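PDB 3JPZ: lombricine kinase from Urechis caupo, which catalyses the reversible transfer of a phosphoryl group from ATP to lombricine, as a member of the ATP:guanido phosphotransferase (phosphagen kinase) family. Local coordinates for residues A[10-15]-A[28-33]; A[45-50]-A[74-79]. All blocks are in the same frame, centred on the assembly; numbering follows the deposited sequence.

Contact 1: A[10-15]-A[28-33]; sequences NFPDYA and EMYQRL
F11 and Y30 form an offset edge-to-face aromatic pair that fastens the N-terminal loop to helix 27-33 in the small helical N-terminal domain of this phosphagen kinase. The ring centroids lie 5.4 Å apart with their planes at 67°, and F11 directs its CD1 edge at the root of the Y30 ring, CD1 to CG 3.6 Å. For F11 a chi1 of -175°, CG anti to the backbone N, carries the CD1 edge over the Y30 ring. Over the same face of Y30, nearer its CE1 rim, P12 makes a CH-pi contact, CD standing 4.1 Å from the ring centroid; proline suits the spot because its rigid CD methylene is a compact, weakly polarised C-H donor. A tyrosine is apt here too: its ring is buried against F11 and P12, while its hydroxyl, beside the backbone of N10, is hydrogen-bonded to D45. N10 itself is held by D6 and by G136 of the second subunit. The loop's contact with helix 27-33 ends at P12. D13 and A15 lie at the exposed side and instead close an Asx turn, with A15 N meeting D13 OD1 at 2.9 Å from above the carboxylate plane.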
ATOM      1  N   ASN A  10      -0.698  18.854  10.310  1.00 19.14           N
ATOM      2  CA  ASN A  10      -0.820  17.861   9.255  1.00 17.03           C
ATOM      3  C   ASN A  10       0.000  18.129   8.006  1.00 12.58           C
ATOM      4  O   ASN A  10       0.068  17.286   7.118  1.00 13.39           O
ATOM      5  CB  ASN A  10      -2.285  17.720   8.867  1.00 13.97           C
ATOM      6  CG  ASN A  10      -3.046  16.832   9.830  1.00 16.83           C
ATOM      7  OD1 ASN A  10      -2.800  15.631   9.907  1.00 18.82           O
ATOM      8  ND2 ASN A  10      -3.982  17.416  10.561  1.00 22.01           N
ATOM      9  N   PHE A  11       0.624  19.293   7.936  1.00 13.40           N
ATOM     10  CA  PHE A  11       1.317  19.687   6.728  1.00 12.94           C
ATOM     11  C   PHE A  11       2.448  18.717   6.443  1.00 13.54           C
ATOM     12  O   PHE A  11       3.280  18.466   7.303  1.00 13.06           O
ATOM     13  CB  PHE A  11       1.854  21.111   6.871  1.00 16.66           C
ATOM     14  CG  PHE A  11       2.476  21.656   5.620  1.00 13.29           C
ATOM     15  CD1 PHE A  11       1.720  21.846   4.476  1.00 15.74           C
ATOM     16  CD2 PHE A  11       3.822  21.997   5.595  1.00 14.36           C
ATOM     17  CE1 PHE A  11       2.299  22.361   3.324  1.00 18.93           C
ATOM     18  CE2 PHE A  11       4.399  22.512   4.452  1.00 15.66           C
ATOM     19  CZ  PHE A  11       3.642  22.691   3.318  1.00 21.47           C
ATOM     20  N   PRO A  12       2.469  18.146   5.236  1.00 14.80           N
ATOM     21  CA  PRO A  12       3.563  17.242   4.883  1.00 22.54           C
ATOM     22  C   PRO A  12       4.910  17.929   4.983  1.00 13.22           C
ATOM     23  O   PRO A  12       4.987  19.139   4.824  1.00 18.98           O
ATOM     24  CB  PRO A  12       3.269  16.886   3.424  1.00 11.90           C
ATOM     25  CG  PRO A  12       1.790  17.058   3.287  1.00 11.23           C
ATOM     26  CD  PRO A  12       1.423  18.186   4.201  1.00 13.27           C
ATOM     27  N   ASP A  13       5.946  17.149   5.253  1.00 17.04           N
ATOM     28  CA  ASP A  13       7.313  17.626   5.198  1.00 24.85           C
ATOM     29  C   ASP A  13       7.860  17.258   3.833  1.00 13.38           C
ATOM     30  O   ASP A  13       8.159  16.095   3.563  1.00 22.78           O
ATOM     31  CB  ASP A  13       8.156  16.976   6.300  1.00 23.99           C
ATOM     32  CG  ASP A  13       9.597  17.433   6.271  1.00 23.37           C
ATOM     33  OD1 ASP A  13       9.941  18.252   5.391  1.00 20.13           O
ATOM     34  OD2 ASP A  13      10.381  16.981   7.132  1.00 32.47           O
ATOM     35  N   TYR A  14       7.973  18.250   2.963  1.00 14.50           N
ATOM     36  CA  TYR A  14       8.373  17.996   1.593  1.00 12.72           C
ATOM     37  C   TYR A  14       9.884  18.119   1.423  1.00 12.12           C
ATOM     38  O   TYR A  14      10.380  18.171   0.308  1.00 12.54           O
ATOM     39  CB  TYR A  14       7.630  18.929   0.634  1.00 12.47           C
ATOM     40  CG  TYR A  14       6.215  18.461   0.361  1.00 11.79           C
ATOM     41  CD1 TYR A  14       5.116  19.183   0.801  1.00 12.13           C
ATOM     42  CD2 TYR A  14       5.985  17.268  -0.313  1.00 11.49           C
ATOM     43  CE1 TYR A  14       3.822  18.740   0.551  1.00 11.48           C
ATOM     44  CE2 TYR A  14       4.695  16.815  -0.559  1.00 14.95           C
ATOM     45  CZ  TYR A  14       3.621  17.550  -0.125  1.00 11.50           C
ATOM     46  OH  TYR A  14       2.340  17.083  -0.375  1.00 12.92           O
ATOM     47  N   ALA A  15      10.605  18.164   2.535  1.00 25.37           N
ATOM     48  CA  ALA A  15      12.054  18.179   2.479  1.00 30.96           C
ATOM     49  C   ALA A  15      12.502  16.916   1.769  1.00 26.98           C
ATOM     50  O   ALA A  15      12.042  15.813   2.084  1.00 14.56           O
ATOM     51  CB  ALA A  15      12.652  18.254   3.882  1.00 28.35           C
ATOM     52  N   GLU A  28      -0.015  27.516   2.963  1.00 22.17           N
ATOM     53  CA  GLU A  28      -1.157  28.408   2.851  1.00 26.53           C
ATOM     54  C   GLU A  28      -2.243  27.768   1.997  1.00 28.36           C
ATOM     55  O   GLU A  28      -3.413  27.735   2.377  1.00 22.60           O
ATOM     56  CB  GLU A  28      -0.706  29.736   2.251  1.00 26.56           C
ATOM     57  CG  GLU A  28       0.193  30.561   3.178  1.00 40.11           C
ATOM     58  CD  GLU A  28       1.588  29.972   3.354  1.00 55.14           C
ATOM     59  OE1 GLU A  28       2.118  29.354   2.403  1.00 38.03           O
ATOM     60  OE2 GLU A  28       2.163  30.138   4.451  1.00 70.70           O
ATOM     61  N   MET A  29      -1.846  27.261   0.837  1.00 27.13           N
ATOM     62  CA  MET A  29      -2.741  26.474   0.007  1.00 36.02           C
ATOM     63  C   MET A  29      -3.253  25.286   0.813  1.00 31.89           C
ATOM     64  O   MET A  29      -4.453  25.015   0.843  1.00 23.18           O
ATOM     65  CB  MET A  29      -2.005  25.982  -1.236  1.00 23.02           C
ATOM     66  CG  MET A  29      -2.818  25.048  -2.109  1.00 25.41           C
ATOM     67  SD  MET A  29      -1.911  24.527  -3.567  1.00 18.68           S
ATOM     68  CE  MET A  29      -1.447  26.107  -4.262  1.00 23.59           C
ATOM     69  N   TYR A  30      -2.336  24.586   1.471  1.00 20.71           N
ATOM     70  CA  TYR A  30      -2.697  23.432   2.283  1.00 17.93           C
ATOM     71  C   TYR A  30      -3.780  23.802   3.280  1.00 21.27           C
ATOM     72  O   TYR A  30      -4.742  23.064   3.463  1.00 21.53           O
ATOM     73  CB  TYR A  30      -1.480  22.887   3.027  1.00 19.24           C
ATOM     74  CG  TYR A  30      -1.759  21.592   3.748  1.00 18.70           C
ATOM     75  CD1 TYR A  30      -1.974  20.416   3.038  1.00 17.49           C
ATOM     76  CD2 TYR A  30      -1.805  21.538   5.136  1.00 16.79           C
ATOM     77  CE1 TYR A  30      -2.226  19.229   3.688  1.00 18.62           C
ATOM     78  CE2 TYR A  30      -2.065  20.343   5.798  1.00 13.26           C
ATOM     79  CZ  TYR A  30      -2.272  19.199   5.070  1.00 12.95           C
ATOM     80  OH  TYR A  30      -2.534  18.011   5.711  1.00 14.50           O
ATOM     81  N   GLN A  31      -3.623  24.960   3.909  1.00 18.37           N
ATOM     82  CA  GLN A  31      -4.545  25.413   4.938  1.00 17.41           C
ATOM     83  C   GLN A  31      -5.915  25.697   4.329  1.00 20.79           C
ATOM     84  O   GLN A  31      -6.946  25.360   4.907  1.00 22.62           O
ATOM     85  CB  GLN A  31      -3.984  26.668   5.610  1.00 29.53           C
ATOM     86  CG  GLN A  31      -4.620  27.030   6.942  1.00 34.79           C
ATOM     87  CD  GLN A  31      -3.911  28.192   7.614  1.00 50.62           C
ATOM     88  OE1 GLN A  31      -3.523  29.159   6.958  1.00 48.45           O
ATOM     89  NE2 GLN A  31      -3.735  28.102   8.926  1.00 56.67           N
ATOM     90  N   ARG A  32      -5.915  26.310   3.154  1.00 22.18           N
ATOM     91  CA  ARG A  32      -7.153  26.615   2.451  1.00 23.96           C
ATOM     92  C   ARG A  32      -7.923  25.350   2.126  1.00 32.72           C
ATOM     93  O   ARG A  32      -9.148  25.311   2.238  1.00 24.09           O
ATOM     94  CB  ARG A  32      -6.853  27.345   1.148  1.00 23.38           C
ATOM     95  CG  ARG A  32      -6.510  28.806   1.311  1.00 24.59           C
ATOM     96  CD  ARG A  32      -6.574  29.535  -0.026  1.00 23.25           C
ATOM     97  NE  ARG A  32      -5.425  29.221  -0.868  1.00 21.90           N
ATOM     98  CZ  ARG A  32      -4.230  29.788  -0.752  1.00 30.23           C
ATOM     99  NH1 ARG A  32      -4.015  30.709   0.173  1.00 31.53           N
ATOM    100  NH2 ARG A  32      -3.245  29.436  -1.567  1.00 35.22           N
ATOM    101  N   LEU A  33      -7.190  24.319   1.720  1.00 26.65           N
ATOM    102  CA  LEU A  33      -7.786  23.089   1.217  1.00 27.81           C
ATOM    103  C   LEU A  33      -8.066  22.105   2.338  1.00 24.31           C
ATOM    104  O   LEU A  33      -8.876  21.190   2.185  1.00 27.04           O
ATOM    105  CB  LEU A  33      -6.854  22.462   0.176  1.00 14.57           C
ATOM    106  CG  LEU A  33      -6.555  23.450  -0.945  1.00 14.52           C
ATOM    107  CD1 LEU A  33      -5.449  22.950  -1.872  1.00 27.46           C
ATOM    108  CD2 LEU A  33      -7.828  23.714  -1.718  1.00 20.00           C
TER

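Contact 2: A[45-50]-A[74-79]; sequences DKVIQP and ELFDAV
The F76 ring is the flat group that touches across this meeting of helices 44-53 and 73-83, and V47 comes to it obliquely: CB stands 4.0 Å from CZ, with both methyls of V47 also close to that end of the ring. Y69 meets F76 with ring planes at about 55°, while S68 and L61 pack on it. A long side chain such as phenylalanine suits the gap, since the axes of segments 45-50 and 74-79 are 11.9 Å apart at closest; a chi1 of -78° sets CG beside the backbone N and lets the ring reach across. V47 answers with a branched side chain short enough to bring CB and both methyls near the ring end. L75 extends from helix 73-83 with its CG anti to the backbone N and brings CD2 against CG2 of I48, the two side chains crossing at about a right angle. The 3.3 Å between I48 CG2 and L75 CD2 is tighter than usual for two methyls, so its exact value is doubtful. I48 also packs against V21, and L75 against M29, so neighbouring helices close round the pair. All four touching residues are buried and aliphatic or aromatic, and the directions of segments 45-50 and 74-79 differ by 29°: a hydrophobic core between near-parallel helices, as expected in the all-helical N-terminal domain of the phosphagen kinases.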
ATOM      1  N   ASP A  45      -5.774  15.654   1.770  1.00 18.82           N
ATOM      2  CA  ASP A  45      -4.825  14.652   2.218  1.00 18.90           C
ATOM      3  C   ASP A  45      -4.832  13.439   1.315  1.00 20.70           C
ATOM      4  O   ASP A  45      -3.778  12.927   0.975  1.00 13.91           O
ATOM      5  CB  ASP A  45      -5.108  14.239   3.659  1.00 40.54           C
ATOM      6  CG  ASP A  45      -4.336  15.067   4.649  1.00 41.21           C
ATOM      7  OD1 ASP A  45      -3.654  16.015   4.201  1.00 19.70           O
ATOM      8  OD2 ASP A  45      -4.400  14.768   5.858  1.00 34.84           O
ATOM      9  N   LYS A  46      -6.023  12.984   0.938  1.00 13.33           N
ATOM     10  CA  LYS A  46      -6.164  11.877  -0.007  1.00 22.36           C
ATOM     11  C   LYS A  46      -5.487  12.157  -1.353  1.00 25.73           C
ATOM     12  O   LYS A  46      -4.759  11.318  -1.876  1.00  9.34           O
ATOM     13  CB  LYS A  46      -7.645  11.584  -0.262  1.00 13.34           C
ATOM     14  CG  LYS A  46      -7.865  10.482  -1.282  1.00 24.55           C
ATOM     15  CD  LYS A  46      -7.417   9.148  -0.735  1.00 11.74           C
ATOM     16  CE  LYS A  46      -7.342   8.103  -1.810  1.00  9.77           C
ATOM     17  NZ  LYS A  46      -6.991   6.769  -1.236  1.00 11.39           N
ATOM     18  N   VAL A  47      -5.743  13.321  -1.940  1.00 20.05           N
ATOM     19  CA  VAL A  47      -5.251  13.561  -3.290  1.00 15.84           C
ATOM     20  C   VAL A  47      -3.749  13.815  -3.304  1.00 15.54           C
ATOM     21  O   VAL A  47      -3.101  13.650  -4.333  1.00 17.33           O
ATOM     22  CB  VAL A  47      -5.986  14.715  -3.987  1.00 15.49           C
ATOM     23  CG1 VAL A  47      -7.487  14.453  -3.971  1.00 18.19           C
ATOM     24  CG2 VAL A  47      -5.645  16.059  -3.337  1.00 10.89           C
ATOM     25  N   ILE A  48      -3.184  14.190  -2.161  1.00 13.81           N
ATOM     26  CA  ILE A  48      -1.745  14.469  -2.117  1.00 16.51           C
ATOM     27  C   ILE A  48      -0.936  13.362  -1.459  1.00 12.74           C
ATOM     28  O   ILE A  48       0.291  13.436  -1.408  1.00 21.26           O
ATOM     29  CB  ILE A  48      -1.435  15.791  -1.392  1.00 10.37           C
ATOM     30  CG1 ILE A  48      -1.748  15.669   0.099  1.00 10.84           C
ATOM     31  CG2 ILE A  48      -2.207  16.936  -2.026  1.00 19.23           C
ATOM     32  CD1 ILE A  48      -1.117  16.734   0.933  1.00 11.18           C
ATOM     33  N   GLN A  49      -1.607  12.333  -0.958  1.00 14.90           N
ATOM     34  CA  GLN A  49      -0.904  11.259  -0.248  1.00  9.08           C
ATOM     35  C   GLN A  49       0.328  10.739  -0.994  1.00 15.48           C
ATOM     36  O   GLN A  49       1.406  10.646  -0.411  1.00 15.31           O
ATOM     37  CB  GLN A  49      -1.833  10.090   0.055  1.00 14.64           C
ATOM     38  CG  GLN A  49      -1.162   9.015   0.904  1.00 17.44           C
ATOM     39  CD  GLN A  49      -0.731   9.527   2.262  1.00  9.71           C
ATOM     40  OE1 GLN A  49      -1.554   9.944   3.062  1.00  9.55           O
ATOM     41  NE2 GLN A  49       0.572   9.496   2.529  1.00 11.34           N
ATOM     42  N   PRO A  50       0.175  10.382  -2.279  1.00  9.65           N
ATOM     43  CA  PRO A  50       1.311   9.849  -3.040  1.00  8.44           C
ATOM     44  C   PRO A  50       2.522  10.778  -3.012  1.00  9.10           C
ATOM     45  O   PRO A  50       3.665  10.315  -2.978  1.00  9.38           O
ATOM     46  CB  PRO A  50       0.766   9.751  -4.465  1.00 10.72           C
ATOM     47  CG  PRO A  50      -0.711   9.643  -4.299  1.00 20.79           C
ATOM     48  CD  PRO A  50      -1.051  10.457  -3.090  1.00 10.30           C
ATOM     49  N   GLU A  74      -7.296  24.572  -7.078  1.00 22.15           N
ATOM     50  CA  GLU A  74      -6.092  25.390  -7.117  1.00 25.29           C
ATOM     51  C   GLU A  74      -4.835  24.534  -7.031  1.00 22.24           C
ATOM     52  O   GLU A  74      -3.761  24.953  -7.468  1.00 22.16           O
ATOM     53  CB  GLU A  74      -6.108  26.424  -5.995  1.00 28.32           C
ATOM     54  CG  GLU A  74      -5.505  25.958  -4.687  1.00 29.54           C
ATOM     55  CD  GLU A  74      -5.375  27.093  -3.698  1.00 28.51           C
ATOM     56  OE1 GLU A  74      -4.694  28.089  -4.022  1.00 31.17           O
ATOM     57  OE2 GLU A  74      -5.968  26.992  -2.607  1.00 24.69           O
ATOM     58  N   LEU A  75      -4.972  23.334  -6.475  1.00 26.41           N
ATOM     59  CA  LEU A  75      -3.850  22.415  -6.384  1.00 14.09           C
ATOM     60  C   LEU A  75      -3.687  21.635  -7.679  1.00 17.82           C
ATOM     61  O   LEU A  75      -2.576  21.486  -8.200  1.00 20.16           O
ATOM     62  CB  LEU A  75      -4.027  21.457  -5.200  1.00 12.42           C
ATOM     63  CG  LEU A  75      -2.909  20.432  -5.005  1.00 21.91           C
ATOM     64  CD1 LEU A  75      -1.524  21.078  -5.082  1.00 16.88           C
ATOM     65  CD2 LEU A  75      -3.096  19.707  -3.684  1.00 25.90           C
ATOM     66  N   PHE A  76      -4.793  21.122  -8.202  1.00 19.38           N
ATOM     67  CA  PHE A  76      -4.743  20.427  -9.470  1.00 22.30           C
ATOM     68  C   PHE A  76      -4.308  21.375 -10.565  1.00 12.67           C
ATOM     69  O   PHE A  76      -3.519  21.009 -11.418  1.00 17.79           O
ATOM     70  CB  PHE A  76      -6.088  19.793  -9.803  1.00 15.07           C
ATOM     71  CG  PHE A  76      -6.342  18.532  -9.049  1.00 12.64           C
ATOM     72  CD1 PHE A  76      -6.051  17.302  -9.615  1.00 11.07           C
ATOM     73  CD2 PHE A  76      -6.824  18.573  -7.759  1.00 13.80           C
ATOM     74  CE1 PHE A  76      -6.271  16.150  -8.920  1.00 16.02           C
ATOM     75  CE2 PHE A  76      -7.035  17.415  -7.056  1.00 18.63           C
ATOM     76  CZ  PHE A  76      -6.759  16.206  -7.631  1.00 14.01           C
ATOM     77  N   ASP A  77      -4.791  22.607 -10.528  1.00 16.85           N
ATOM     78  CA  ASP A  77      -4.487  23.534 -11.608  1.00 20.47           C
ATOM     79  C   ASP A  77      -2.993  23.845 -11.645  1.00 17.76           C
ATOM     80  O   ASP A  77      -2.394  23.922 -12.711  1.00 12.87           O
ATOM     81  CB  ASP A  77      -5.318  24.803 -11.487  1.00 24.87           C
ATOM     82  CG  ASP A  77      -6.714  24.636 -12.053  1.00 26.78           C
ATOM     83  OD1 ASP A  77      -7.118  23.485 -12.316  1.00 23.22           O
ATOM     84  OD2 ASP A  77      -7.402  25.659 -12.246  1.00 23.03           O
ATOM     85  N   ALA A  78      -2.379  24.000 -10.481  1.00 24.94           N
ATOM     86  CA  ALA A  78      -0.959  24.315 -10.444  1.00 23.46           C
ATOM     87  C   ALA A  78      -0.142  23.130 -10.948  1.00 12.23           C
ATOM     88  O   ALA A  78       0.830  23.291 -11.687  1.00 20.06           O
ATOM     89  CB  ALA A  78      -0.535  24.694  -9.042  1.00 20.92           C
ATOM     90  N   VAL A  79      -0.544  21.934 -10.542  1.00 13.73           N
ATOM     91  CA  VAL A  79       0.185  20.737 -10.902  1.00 11.62           C
ATOM     92  C   VAL A  79       0.038  20.476 -12.402  1.00 22.50           C
ATOM     93  O   VAL A  79       1.021  20.234 -13.092  1.00 20.83           O
ATOM     94  CB  VAL A  79      -0.288  19.518 -10.070  1.00 15.25           C
ATOM     95  CG1 VAL A  79       0.068  18.233 -10.750  1.00 13.78           C
ATOM     96  CG2 VAL A  79       0.318  19.566  -8.673  1.00 20.45           C
TER

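How the contacts relate
Contacts 1 and 2 are consecutive along the chain, the first closing before the second opens, and their centres lie about 10 Å apart. Helix 27-33 ties them together through two polar links, from Y30 and R32: Y30 OH reaches D45 OD1 at 2.7 Å, a probable hydrogen bond, and R32 NE makes a salt bridge with E74 OE2 at 2.9 Å. Y14 of segment 10-15 also packs its OH 3.7 Å from I48 CD1. Both contacts also border the second subunit, whose R135 packs on Y30 and pairs with D45, so this helical core abuts the dimer interface. Neither lies at the nucleotide-binding residues.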